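Local coordinates for hypothetical protein SSO2532 (Sulfolobus solfataricus, PDB 1VPH) that is of unknown function but belongs to the YjbQ (UPF0047) family, assembles from three subunits and binds a metal ion modelled as potassium, at residues F28-I33 and G70-I75; E38-K43 and I142-L147; K90-L93 and N97-A100; R111-R116 and Q126-V131. One frame throughout, in Å; residues are numbered along the deposited sequence. Where two conformers were deposited one is given.

Contact 1 (F28-I33 and G70-I75); sequences FELVDI and GLMEDI
L30, on strand 29-32, outermost of its sheet within the chain, reaches across to M72 and I75 on the first turns of helix 69-83. Its CB meets the tip of the methionine, 4.1 Å from M72 CE. The CB bond points to the helix, and with CG beside the backbone N (chi1 -78°) the branch CD1 is carried to the base of M72. That methyl rests 3.7 Å from M72 CB and equally 3.7 Å from M72 CG, at the root of the methionine side chain. One turn further along the helix, CD1 also approaches I75 CD1 at 4.1 Å. The methionine answers from its far end: a bend at chi3 (76°) folds the chain beyond the sulfur back to the strand, where CE comes to 3.9 Å from L30 O. L30 is thus covered by M72 at both ends, CB by its terminal methyl and CD1 by its base. V131 and L76 add further apolar contacts to L30, while F129 lies against M72. D74, on the same helix, uses its two carboxylate oxygens to accept hydrogen bonds from K90 N and H91 N of the second subunit, so the helix serves the fold and the assembly at once. This contact, made almost wholly by apolar side chains, is characteristic of an alpha/beta layer, with a helix laid over one face of a three-stranded antiparallel sheet.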
loop_
_atom_site.group_PDB
_atom_site.type_symbol
_atom_site.label_atom_id
_atom_site.label_comp_id
_atom_site.label_asym_id
_atom_site.label_seq_id
_atom_site.Cartn_x
_atom_site.Cartn_y
_atom_site.Cartn_z
ATOM N N PHE C 28 -4.091 -19.983 7.534
ATOM C CA PHE C 28 -4.518 -18.587 7.522
ATOM C C PHE C 28 -4.595 -18.042 8.965
ATOM O O PHE C 28 -5.253 -18.625 9.834
ATOM C CB PHE C 28 -5.903 -18.419 6.910
ATOM C CG PHE C 28 -5.955 -18.640 5.418
ATOM C CD1 PHE C 28 -6.109 -19.915 4.905
ATOM C CD2 PHE C 28 -5.856 -17.595 4.543
ATOM C CE1 PHE C 28 -6.162 -20.127 3.540
ATOM C CE2 PHE C 28 -5.907 -17.809 3.171
ATOM C CZ PHE C 28 -6.067 -19.063 2.682
ATOM N N GLU C 29 -3.934 -16.928 9.222
ATOM C CA GLU C 29 -3.880 -16.401 10.566
ATOM C C GLU C 29 -3.591 -14.906 10.523
ATOM O O GLU C 29 -2.875 -14.429 9.633
ATOM C CB GLU C 29 -2.787 -17.143 11.297
ATOM C CG GLU C 29 -2.753 -16.964 12.779
ATOM C CD GLU C 29 -1.629 -17.806 13.407
ATOM O OE1 GLU C 29 -1.800 -19.030 13.458
ATOM O OE2 GLU C 29 -0.572 -17.268 13.829
ATOM N N LEU C 30 -4.218 -14.164 11.432
ATOM C CA LEU C 30 -3.860 -12.755 11.653
ATOM C C LEU C 30 -3.197 -12.687 13.003
ATOM O O LEU C 30 -3.735 -13.234 13.970
ATOM C CB LEU C 30 -5.119 -11.894 11.699
ATOM C CG LEU C 30 -5.827 -11.515 10.419
ATOM C CD1 LEU C 30 -7.082 -10.714 10.786
ATOM C CD2 LEU C 30 -4.932 -10.711 9.514
ATOM N N VAL C 31 -2.041 -12.037 13.080
ATOM C CA VAL C 31 -1.338 -11.888 14.366
ATOM C C VAL C 31 -1.144 -10.419 14.655
ATOM O O VAL C 31 -0.524 -9.709 13.862
ATOM C CB VAL C 31 0.004 -12.635 14.335
ATOM C CG1 VAL C 31 0.718 -12.450 15.646
ATOM C CG2 VAL C 31 -0.293 -14.154 14.073
ATOM N N ASP C 32 -1.721 -9.957 15.775
ATOM C CA ASP C 32 -1.648 -8.533 16.166
ATOM C C ASP C 32 -0.241 -8.192 16.665
ATOM O O ASP C 32 0.249 -8.833 17.596
ATOM C CB ASP C 32 -2.677 -8.212 17.280
ATOM C CG ASP C 32 -2.973 -6.744 17.394
ATOM O OD1 ASP C 32 -1.996 -5.928 17.347
ATOM O OD2 ASP C 32 -4.193 -6.384 17.502
ATOM N N ILE C 33 0.409 -7.228 16.032
ATOM C CA ILE C 33 1.764 -6.820 16.372
ATOM C C ILE C 33 1.835 -5.374 16.782
ATOM O O ILE C 33 2.920 -4.806 16.936
ATOM C CB ILE C 33 2.755 -7.117 15.238
ATOM C CG1 ILE C 33 2.395 -6.319 13.972
ATOM C CG2 ILE C 33 2.775 -8.584 14.995
ATOM C CD1 ILE C 33 3.505 -6.341 12.909
ATOM N N GLY C 70 -14.461 -11.522 15.628
ATOM C CA GLY C 70 -15.366 -11.762 14.489
ATOM C C GLY C 70 -14.832 -11.198 13.178
ATOM O O GLY C 70 -14.757 -11.908 12.155
ATOM N N LEU C 71 -14.427 -9.931 13.206
ATOM C CA LEU C 71 -13.834 -9.279 12.074
ATOM C C LEU C 71 -12.578 -9.963 11.568
ATOM O O LEU C 71 -12.316 -10.064 10.372
ATOM C CB LEU C 71 -13.430 -7.883 12.487
ATOM C CG LEU C 71 -12.962 -7.061 11.305
ATOM C CD1 LEU C 71 -14.010 -7.012 10.198
ATOM C CD2 LEU C 71 -12.654 -5.663 11.836
ATOM N N MET C 72 -11.763 -10.404 12.495
ATOM C CA MET C 72 -10.537 -11.072 12.099
ATOM C C MET C 72 -10.889 -12.330 11.297
ATOM O O MET C 72 -10.224 -12.668 10.315
ATOM C CB MET C 72 -9.681 -11.396 13.326
ATOM C CG MET C 72 -9.006 -10.183 13.870
ATOM S SD MET C 72 -8.406 -10.300 15.550
ATOM C CE MET C 72 -6.919 -11.308 15.280
ATOM N N GLU C 73 -11.916 -13.038 11.737
ATOM C CA GLU C 73 -12.385 -14.200 11.015
ATOM C C GLU C 73 -12.957 -13.785 9.640
ATOM O O GLU C 73 -12.676 -14.466 8.667
ATOM C CB GLU C 73 -13.355 -15.019 11.871
ATOM C CG GLU C 73 -12.630 -15.821 12.917
ATOM C CD GLU C 73 -13.577 -16.584 13.849
ATOM O OE1 GLU C 73 -14.737 -16.852 13.437
ATOM O OE2 GLU C 73 -13.153 -16.908 14.989
ATOM N N ASP C 74 -13.732 -12.692 9.576
ATOM C CA ASP C 74 -14.252 -12.160 8.301
ATOM C C ASP C 74 -13.117 -11.843 7.330
ATOM O O ASP C 74 -13.137 -12.241 6.153
ATOM C CB ASP C 74 -15.115 -10.929 8.545
ATOM C CG ASP C 74 -16.281 -11.198 9.510
ATOM O OD1 ASP C 74 -16.876 -12.339 9.507
ATOM O OD2 ASP C 74 -16.629 -10.253 10.259
ATOM N N ILE C 75 -12.116 -11.122 7.818
ATOM C CA ILE C 75 -10.951 -10.793 6.983
ATOM C C ILE C 75 -10.338 -12.030 6.327
ATOM O O ILE C 75 -10.140 -12.068 5.110
ATOM C CB ILE C 75 -9.885 -10.032 7.787
ATOM C CG1 ILE C 75 -10.397 -8.617 8.093
ATOM C CG2 ILE C 75 -8.621 -9.912 6.968
ATOM C CD1 ILE C 75 -9.582 -7.893 9.186
#

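Contact 2 (E38-K43 and I142-L147); sequences EQIVEK and ITVEIL
I40 on helix 34-44 meets V144 and I146, two residues whose side chains rise from the same face of strand 137-148. The tight part centres on I40 CG2, which lies 3.5 Å from I146 CD1 and 3.7 Å from V144 CG1 and so fits between the two strand residues. I40 and V144 reach toward each other tip to tip, and the second branch of the isoleucine repeats the meeting, CD1 approaching V144 CG2 at 3.9 Å. I146 comes across I40 at a slant. Its chi2 of 91° is well off a staggered value and turns CD1 to the helix backbone, 3.8 Å from I40 O. Packing is looser at V41, whose side chain crosses that of I146 at about a right angle, its CG2 coming no nearer than 4.1 Å to I146 CG1; the other branch of V41 is turned to V115. Beyond this ridge the helix changes character: E38 and E42 point away from the strand, and Q39 and E42 lie at the solvent surface. The reverse face of the strand is different again, for T143 and E145 pack on the third subunit and L147 meets L147 of both other subunits. The axes of the two short segments approach to 8.9 Å with a signed crossing angle of -37°. Such apolar packing typifies a helix covering one face of an antiparallel beta-sheet, here the five-stranded sheet whose opposite face helps build the three-subunit assembly.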
loop_
_atom_site.group_PDB
_atom_site.type_symbol
_atom_site.label_atom_id
_atom_site.label_comp_id
_atom_site.label_asym_id
_atom_site.label_seq_id
_atom_site.Cartn_x
_atom_site.Cartn_y
_atom_site.Cartn_z
ATOM N N GLU C 38 4.670 -0.378 18.409
ATOM C CA GLU C 38 4.642 0.792 19.267
ATOM C C GLU C 38 5.845 0.839 20.197
ATOM O O GLU C 38 6.466 1.912 20.342
ATOM C CB GLU C 38 3.319 0.914 20.045
ATOM C CG GLU C 38 3.200 2.222 20.854
ATOM C CD GLU C 38 3.384 3.487 20.010
ATOM O OE1 GLU C 38 2.775 3.565 18.926
ATOM O OE2 GLU C 38 4.119 4.416 20.431
ATOM N N GLN C 39 6.209 -0.288 20.791
ATOM C CA GLN C 39 7.394 -0.277 21.645
ATOM C C GLN C 39 8.696 0.109 20.876
ATOM O O GLN C 39 9.565 0.823 21.426
ATOM C CB GLN C 39 7.472 -1.542 22.512
ATOM C CG GLN C 39 7.860 -2.762 21.813
ATOM C CD GLN C 39 9.340 -2.962 21.850
ATOM O OE1 GLN C 39 10.066 -2.167 22.453
ATOM N NE2 GLN C 39 9.803 -4.018 21.195
ATOM N N ILE C 40 8.835 -0.367 19.651
ATOM C CA ILE C 40 9.990 -0.076 18.822
ATOM C C ILE C 40 9.991 1.413 18.419
ATOM O O ILE C 40 11.032 2.074 18.452
ATOM C CB ILE C 40 9.995 -1.016 17.607
ATOM C CG1 ILE C 40 10.183 -2.480 18.052
ATOM C CG2 ILE C 40 11.079 -0.589 16.600
ATOM C CD1 ILE C 40 9.740 -3.514 17.000
ATOM N N VAL C 41 8.825 1.942 18.073
ATOM C CA VAL C 41 8.727 3.399 17.861
ATOM C C VAL C 41 9.218 4.156 19.085
ATOM O O VAL C 41 10.031 5.087 18.942
ATOM C CB VAL C 41 7.324 3.858 17.472
ATOM C CG1 VAL C 41 7.309 5.385 17.334
ATOM C CG2 VAL C 41 6.920 3.169 16.210
ATOM N N GLU C 42 8.774 3.747 20.283
ATOM C CA GLU C 42 9.221 4.393 21.515
ATOM C C GLU C 42 10.730 4.248 21.720
ATOM O O GLU C 42 11.402 5.239 22.028
ATOM C CB GLU C 42 8.378 3.952 22.725
ATOM C CG GLU C 42 6.961 4.534 22.568
ATOM C CD GLU C 42 5.957 4.151 23.651
ATOM O OE1 GLU C 42 6.352 4.075 24.831
ATOM O OE2 GLU C 42 4.758 3.964 23.306
ATOM N N LYS C 43 11.259 3.054 21.477
ATOM C CA LYS C 43 12.686 2.741 21.630
ATOM C C LYS C 43 13.569 3.564 20.704
ATOM O O LYS C 43 14.691 3.898 21.051
ATOM C CB LYS C 43 12.880 1.254 21.297
ATOM C CG LYS C 43 14.039 0.558 21.955
ATOM N N ILE C 142 9.216 -9.725 10.472
ATOM C CA ILE C 142 8.715 -8.395 10.175
ATOM C C ILE C 142 9.814 -7.366 10.516
ATOM O O ILE C 142 10.337 -7.353 11.635
ATOM C CB ILE C 142 7.493 -8.056 11.041
ATOM C CG1 ILE C 142 6.344 -9.076 10.840
ATOM C CG2 ILE C 142 6.948 -6.658 10.715
ATOM C CD1 ILE C 142 5.768 -9.613 12.116
ATOM N N THR C 143 10.166 -6.536 9.549
ATOM C CA THR C 143 11.074 -5.426 9.792
ATOM C C THR C 143 10.282 -4.229 10.194
ATOM O O THR C 143 9.269 -3.906 9.553
ATOM C CB THR C 143 11.821 -5.080 8.482
ATOM O OG1 THR C 143 12.566 -6.245 8.108
ATOM C CG2 THR C 143 12.756 -3.899 8.658
ATOM N N VAL C 144 10.766 -3.527 11.219
ATOM C CA VAL C 144 10.161 -2.283 11.628
ATOM C C VAL C 144 11.236 -1.239 11.472
ATOM O O VAL C 144 12.242 -1.321 12.112
ATOM C CB VAL C 144 9.654 -2.330 13.067
ATOM C CG1 VAL C 144 9.014 -1.021 13.501
ATOM C CG2 VAL C 144 8.654 -3.525 13.269
ATOM N N GLU C 145 10.975 -0.241 10.647
ATOM C CA GLU C 145 11.945 0.836 10.444
ATOM C C GLU C 145 11.315 2.178 10.792
ATOM O O GLU C 145 10.249 2.513 10.284
ATOM C CB GLU C 145 12.387 0.803 9.003
ATOM C CG GLU C 145 13.532 1.748 8.689
ATOM C CD GLU C 145 13.900 1.771 7.197
ATOM O OE1 GLU C 145 13.364 0.957 6.398
ATOM O OE2 GLU C 145 14.771 2.592 6.818
ATOM N N ILE C 146 11.970 2.945 11.656
ATOM C CA ILE C 146 11.534 4.298 11.958
ATOM C C ILE C 146 12.540 5.254 11.313
ATOM O O ILE C 146 13.733 5.063 11.399
ATOM C CB ILE C 146 11.390 4.580 13.478
ATOM C CG1 ILE C 146 10.402 3.563 14.115
ATOM C CG2 ILE C 146 10.764 5.923 13.673
ATOM C CD1 ILE C 146 11.042 2.364 14.631
ATOM N N LEU C 147 12.027 6.268 10.639
ATOM C CA LEU C 147 12.889 7.232 9.939
ATOM C C LEU C 147 12.359 8.627 10.224
ATOM O O LEU C 147 11.162 8.835 10.116
ATOM C CB LEU C 147 12.883 6.865 8.462
ATOM C CG LEU C 147 13.872 7.432 7.435
ATOM C CD1 LEU C 147 14.314 6.378 6.477
ATOM C CD2 LEU C 147 13.232 8.583 6.650
#

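Contact 3 (K90-L93 and N97-A100); sequences KHNL and NAHA. With K (potassium ion), chain K.
H91 and N97 share a metal ion modelled as potassium, in a site where a 3-10 turn meets the start of helix 98-107. The imidazole contributes NE2 at 2.4 Å from the potassium ion and the amide contributes N97 OD1 at 2.3 Å from it, both short for this metal. With CG anti to the backbone N (chi1 -174°), the H91 ring swings toward the helix start. N97 instead holds CG between its backbone N and carbonyl carbon (chi1 68°), which curls the amide back to the ion although its CB points away from the turn. Ring and amide end nearly coplanar, with N97 OD1 at the ring edge. Water 2 is a further ligand, and D95 and H101 complete the set. Second-shell bonds fix both groups: H91 ND1 is paired with E68 OE1 of the third subunit, and N97 ND2 with D134 OD2. N92 plays another part. Its OD1 accepts a hydrogen bond from A98 N at 3.0 Å with an N-H...O angle of 158°, the donor lying in the carbonyl plane on a lone pair, and so ties the turn to the first residue of the helix. Alongside the metal site, H91 CB rests 3.8 Å from A98 CB. The same N92 amide donates through ND2 to water 1 at 3.0 Å, and this water in turn accepts a hydrogen bond from H99 N at 3.1 Å.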
loop_
_atom_site.group_PDB
_atom_site.type_symbol
_atom_site.label_atom_id
_atom_site.label_comp_id
_atom_site.label_asym_id
_atom_site.label_seq_id
_atom_site.Cartn_x
_atom_site.Cartn_y
_atom_site.Cartn_z
ATOM N N LYS C 90 -1.761 -22.101 -11.869
ATOM C CA LYS C 90 -0.569 -22.600 -12.560
ATOM C C LYS C 90 0.653 -22.753 -11.663
ATOM O O LYS C 90 1.422 -23.690 -11.842
ATOM C CB LYS C 90 -0.232 -21.684 -13.752
ATOM C CG LYS C 90 -1.106 -21.931 -14.980
ATOM N N HIS C 91 0.817 -21.863 -10.682
ATOM C CA HIS C 91 1.870 -21.996 -9.708
ATOM C C HIS C 91 1.780 -23.259 -8.872
ATOM O O HIS C 91 2.796 -23.704 -8.298
ATOM C CB HIS C 91 1.896 -20.801 -8.757
ATOM C CG HIS C 91 3.061 -20.789 -7.803
ATOM N ND1 HIS C 91 4.369 -20.644 -8.222
ATOM C CD2 HIS C 91 3.103 -20.842 -6.442
ATOM C CE1 HIS C 91 5.170 -20.652 -7.169
ATOM N NE2 HIS C 91 4.432 -20.745 -6.072
ATOM N N ASN C 92 0.587 -23.828 -8.748
ATOM C CA ASN C 92 0.412 -25.008 -7.899
ATOM C C ASN C 92 0.988 -26.255 -8.466
ATOM O O ASN C 92 1.057 -27.287 -7.793
ATOM C CB ASN C 92 -1.054 -25.177 -7.569
ATOM C CG ASN C 92 -1.471 -24.220 -6.497
ATOM O OD1 ASN C 92 -0.624 -23.517 -5.940
ATOM N ND2 ASN C 92 -2.766 -24.166 -6.207
ATOM N N LEU C 93 1.395 -26.188 -9.721
ATOM C CA LEU C 93 2.180 -27.250 -10.297
ATOM C C LEU C 93 3.511 -27.428 -9.554
ATOM O O LEU C 93 4.045 -28.548 -9.493
ATOM C CB LEU C 93 2.424 -26.937 -11.788
ATOM C CG LEU C 93 1.166 -26.949 -12.656
ATOM C CD1 LEU C 93 1.444 -26.365 -14.042
ATOM C CD2 LEU C 93 0.613 -28.352 -12.769
ATOM N N ASN C 97 0.694 -23.210 -2.942
ATOM C CA ASN C 97 0.390 -22.008 -2.185
ATOM C C ASN C 97 0.162 -20.787 -3.086
ATOM O O ASN C 97 0.363 -19.674 -2.662
ATOM C CB ASN C 97 1.489 -21.754 -1.161
ATOM C CG ASN C 97 2.813 -21.384 -1.791
ATOM O OD1 ASN C 97 3.001 -21.477 -3.021
ATOM N ND2 ASN C 97 3.762 -21.013 -0.954
ATOM N N ALA C 98 -0.254 -21.026 -4.340
ATOM C CA ALA C 98 -0.564 -19.935 -5.268
ATOM C C ALA C 98 -1.485 -18.937 -4.623
ATOM O O ALA C 98 -1.233 -17.752 -4.737
ATOM C CB ALA C 98 -1.163 -20.437 -6.535
ATOM N N HIS C 99 -2.521 -19.414 -3.937
ATOM C CA HIS C 99 -3.486 -18.530 -3.298
ATOM C C HIS C 99 -2.789 -17.545 -2.362
ATOM O O HIS C 99 -3.187 -16.371 -2.277
ATOM C CB HIS C 99 -4.502 -19.356 -2.511
ATOM C CG HIS C 99 -3.940 -19.911 -1.229
ATOM N ND1 HIS C 99 -3.209 -21.073 -1.182
ATOM C CD2 HIS C 99 -3.913 -19.397 0.029
ATOM C CE1 HIS C 99 -2.817 -21.293 0.062
ATOM N NE2 HIS C 99 -3.228 -20.287 0.818
ATOM N N ALA C 100 -1.773 -18.024 -1.638
ATOM C CA ALA C 100 -1.069 -17.215 -0.651
ATOM C C ALA C 100 -0.288 -16.097 -1.312
ATOM O O ALA C 100 -0.294 -14.959 -0.853
ATOM C CB ALA C 100 -0.127 -18.114 0.183
HETATM K K K K . 5.016 -20.684 -3.727
HETATM O O HOH W 1 -3.461 -22.341 -3.992
HETATM O O HOH W 2 6.798 -20.399 -4.679
#

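Contact 4 (R111-R116 and Q126-V131)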
loop_
_atom_site.group_PDB
_atom_site.type_symbol
_atom_site.label_atom_id
_atom_site.label_comp_id
_atom_site.label_asym_id
_atom_site.label_seq_id
_atom_site.Cartn_x
_atom_site.Cartn_y
_atom_site.Cartn_z
ATOM N N ARG C 111 3.094 -1.580 5.407
ATOM C CA ARG C 111 2.268 -0.466 5.690
ATOM C C ARG C 111 3.165 0.625 6.279
ATOM O O ARG C 111 4.181 0.349 6.883
ATOM C CB ARG C 111 1.143 -0.856 6.639
ATOM C CG ARG C 111 0.035 -1.700 6.082
ATOM C CD ARG C 111 -0.705 -1.017 4.926
ATOM N NE ARG C 111 -1.809 -1.863 4.501
ATOM C CZ ARG C 111 -1.762 -2.795 3.566
ATOM N NH1 ARG C 111 -0.653 -3.040 2.900
ATOM N NH2 ARG C 111 -2.871 -3.481 3.277
ATOM N N VAL C 112 2.790 1.856 6.038
ATOM C CA VAL C 112 3.579 3.029 6.498
ATOM C C VAL C 112 2.667 3.883 7.383
ATOM O O VAL C 112 1.511 4.188 6.993
ATOM C CB VAL C 112 4.114 3.845 5.366
ATOM C CG1 VAL C 112 4.908 5.045 5.879
ATOM C CG2 VAL C 112 4.961 2.970 4.467
ATOM N N PHE C 113 3.131 4.177 8.593
ATOM C CA PHE C 113 2.369 4.990 9.548
ATOM C C PHE C 113 3.142 6.300 9.837
ATOM O O PHE C 113 4.376 6.316 9.784
ATOM C CB PHE C 113 2.158 4.265 10.880
ATOM C CG PHE C 113 1.083 3.223 10.862
ATOM C CD1 PHE C 113 1.278 2.048 10.200
ATOM C CD2 PHE C 113 -0.123 3.447 11.525
ATOM C CE1 PHE C 113 0.289 1.103 10.151
ATOM C CE2 PHE C 113 -1.118 2.506 11.495
ATOM C CZ PHE C 113 -0.907 1.318 10.815
ATOM N N PRO C 114 2.405 7.384 10.158
ATOM C CA PRO C 114 3.105 8.544 10.644
ATOM C C PRO C 114 3.548 8.307 12.081
ATOM O O PRO C 114 2.930 7.530 12.797
ATOM C CB PRO C 114 2.055 9.673 10.622
ATOM C CG PRO C 114 0.877 9.116 9.912
ATOM C CD PRO C 114 0.962 7.629 10.133
ATOM N N VAL C 115 4.634 8.971 12.440
ATOM C CA VAL C 115 5.124 9.054 13.805
ATOM C C VAL C 115 5.180 10.535 14.135
ATOM O O VAL C 115 5.780 11.307 13.414
ATOM C CB VAL C 115 6.505 8.376 13.955
ATOM C CG1 VAL C 115 7.099 8.630 15.374
ATOM C CG2 VAL C 115 6.394 6.909 13.679
ATOM N N ARG C 116 4.469 10.943 15.203
ATOM C CA ARG C 116 4.235 12.360 15.448
ATOM C C ARG C 116 4.281 12.631 16.926
ATOM O O ARG C 116 3.748 11.862 17.741
ATOM C CB ARG C 116 2.910 12.782 14.849
ATOM C CG ARG C 116 2.725 14.311 14.807
ATOM C CD ARG C 116 1.584 14.634 13.938
ATOM N NE ARG C 116 1.331 16.062 13.743
ATOM C CZ ARG C 116 0.255 16.527 13.110
ATOM N NH1 ARG C 116 -0.629 15.680 12.597
ATOM N NH2 ARG C 116 0.042 17.834 12.971
ATOM N N GLN C 126 -7.437 0.897 14.834
ATOM C CA GLN C 126 -6.522 0.610 13.788
ATOM C C GLN C 126 -5.308 -0.130 14.329
ATOM O O GLN C 126 -4.336 0.476 14.749
ATOM C CB GLN C 126 -6.085 1.946 13.190
ATOM C CG GLN C 126 -5.487 1.857 11.848
ATOM C CD GLN C 126 -5.378 3.238 11.210
ATOM O OE1 GLN C 126 -5.217 4.227 11.916
ATOM N NE2 GLN C 126 -5.533 3.316 9.877
ATOM N N ASN C 127 -5.366 -1.460 14.321
ATOM C CA ASN C 127 -4.275 -2.268 14.864
ATOM C C ASN C 127 -3.505 -2.829 13.681
ATOM O O ASN C 127 -4.046 -2.944 12.564
ATOM C CB ASN C 127 -4.848 -3.384 15.742
ATOM C CG ASN C 127 -5.276 -2.877 17.128
ATOM O OD1 ASN C 127 -5.791 -1.758 17.295
ATOM N ND2 ASN C 127 -5.002 -3.674 18.124
ATOM N N ILE C 128 -2.260 -3.213 13.941
ATOM C CA ILE C 128 -1.364 -3.688 12.892
ATOM C C ILE C 128 -1.262 -5.207 12.954
ATOM O O ILE C 128 -0.983 -5.781 14.032
ATOM C CB ILE C 128 0.013 -3.121 13.072
ATOM C CG1 ILE C 128 -0.035 -1.584 13.099
ATOM C CG2 ILE C 128 0.893 -3.598 11.946
ATOM C CD1 ILE C 128 1.284 -0.916 13.256
ATOM N N PHE C 129 -1.468 -5.866 11.808
ATOM C CA PHE C 129 -1.456 -7.333 11.750
ATOM C C PHE C 129 -0.508 -7.894 10.719
ATOM O O PHE C 129 -0.432 -7.445 9.565
ATOM C CB PHE C 129 -2.832 -7.885 11.424
ATOM C CG PHE C 129 -3.904 -7.583 12.447
ATOM C CD1 PHE C 129 -4.117 -8.425 13.524
ATOM C CD2 PHE C 129 -4.721 -6.505 12.268
ATOM C CE1 PHE C 129 -5.131 -8.165 14.424
ATOM C CE2 PHE C 129 -5.710 -6.215 13.172
ATOM C CZ PHE C 129 -5.918 -7.017 14.235
ATOM N N LEU C 130 0.178 -8.930 11.116
ATOM C CA LEU C 130 0.799 -9.854 10.188
ATOM C C LEU C 130 -0.277 -10.757 9.640
ATOM O O LEU C 130 -1.074 -11.365 10.424
ATOM C CB LEU C 130 1.847 -10.707 10.915
ATOM C CG LEU C 130 2.321 -11.810 9.959
ATOM C CD1 LEU C 130 3.180 -11.166 8.881
ATOM C CD2 LEU C 130 3.082 -12.896 10.682
ATOM N N VAL C 131 -0.356 -10.843 8.318
ATOM C CA VAL C 131 -1.338 -11.729 7.683
ATOM C C VAL C 131 -0.563 -12.947 7.187
ATOM O O VAL C 131 0.327 -12.817 6.347
ATOM C CB VAL C 131 -2.098 -11.057 6.467
ATOM C CG1 VAL C 131 -3.246 -11.995 5.993
ATOM C CG2 VAL C 131 -2.618 -9.693 6.766
#
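Between the five-stranded and the three-stranded antiparallel sheets, F113 of strand 110-116 meets I128 of strand 127-132 in the core of the chain. The two side chains come from opposite directions. I128 CD1 lies over one face of the phenyl ring, 4.2 Å from the F113 ring centroid and 25° off the ring normal, in a CH-pi contact displaced toward the rim, where CD1 is 3.8 Å from F113 CE1. The methylene of I128 follows at the end of the ring, CG1 being 3.8 Å from F113 CZ. What puts it there is chi1 of -57°, which sets CG1 beside the backbone N and lets the fully extended ethyl arm reach the ring. Q126 approaches obliquely, its CD 4.3 Å from F113 CE2. That amide is engaged elsewhere, OE1 accepting a hydrogen bond from G123 N and NE2 donating to V55 O of the second subunit. F54 of the second subunit also brings its ring against F113. Dispersion and the CH-pi contact therefore carry this pairing between sheets, whereas the buried amide beside it finds its hydrogen bonds in a nearby loop and across the subunit interface.

Contacts 1 and 4 are joined through neighbouring strands of one sheet: I33 N lies 2.8 Å from I128 O, and D32 OD2 is 2.9 Å from N127 ND2. Contact 2 adjoins contact 4 along the same face of strand 110-116, V41 CG1 touching V115 CG1 at 3.8 Å, so helix 34-44 and the three-stranded sheet share one face of the five-stranded one, while helix 69-83 covers the smaller sheet's far side. The metal site of contact 3 is peripheral, its centre about 33 Å from that of contact 2, yet F28 CZ meets H99 CD2 at 3.4 Å beside contact 1. Between subunits, the helix of contact 1 abuts the metal-site turn of contact 3.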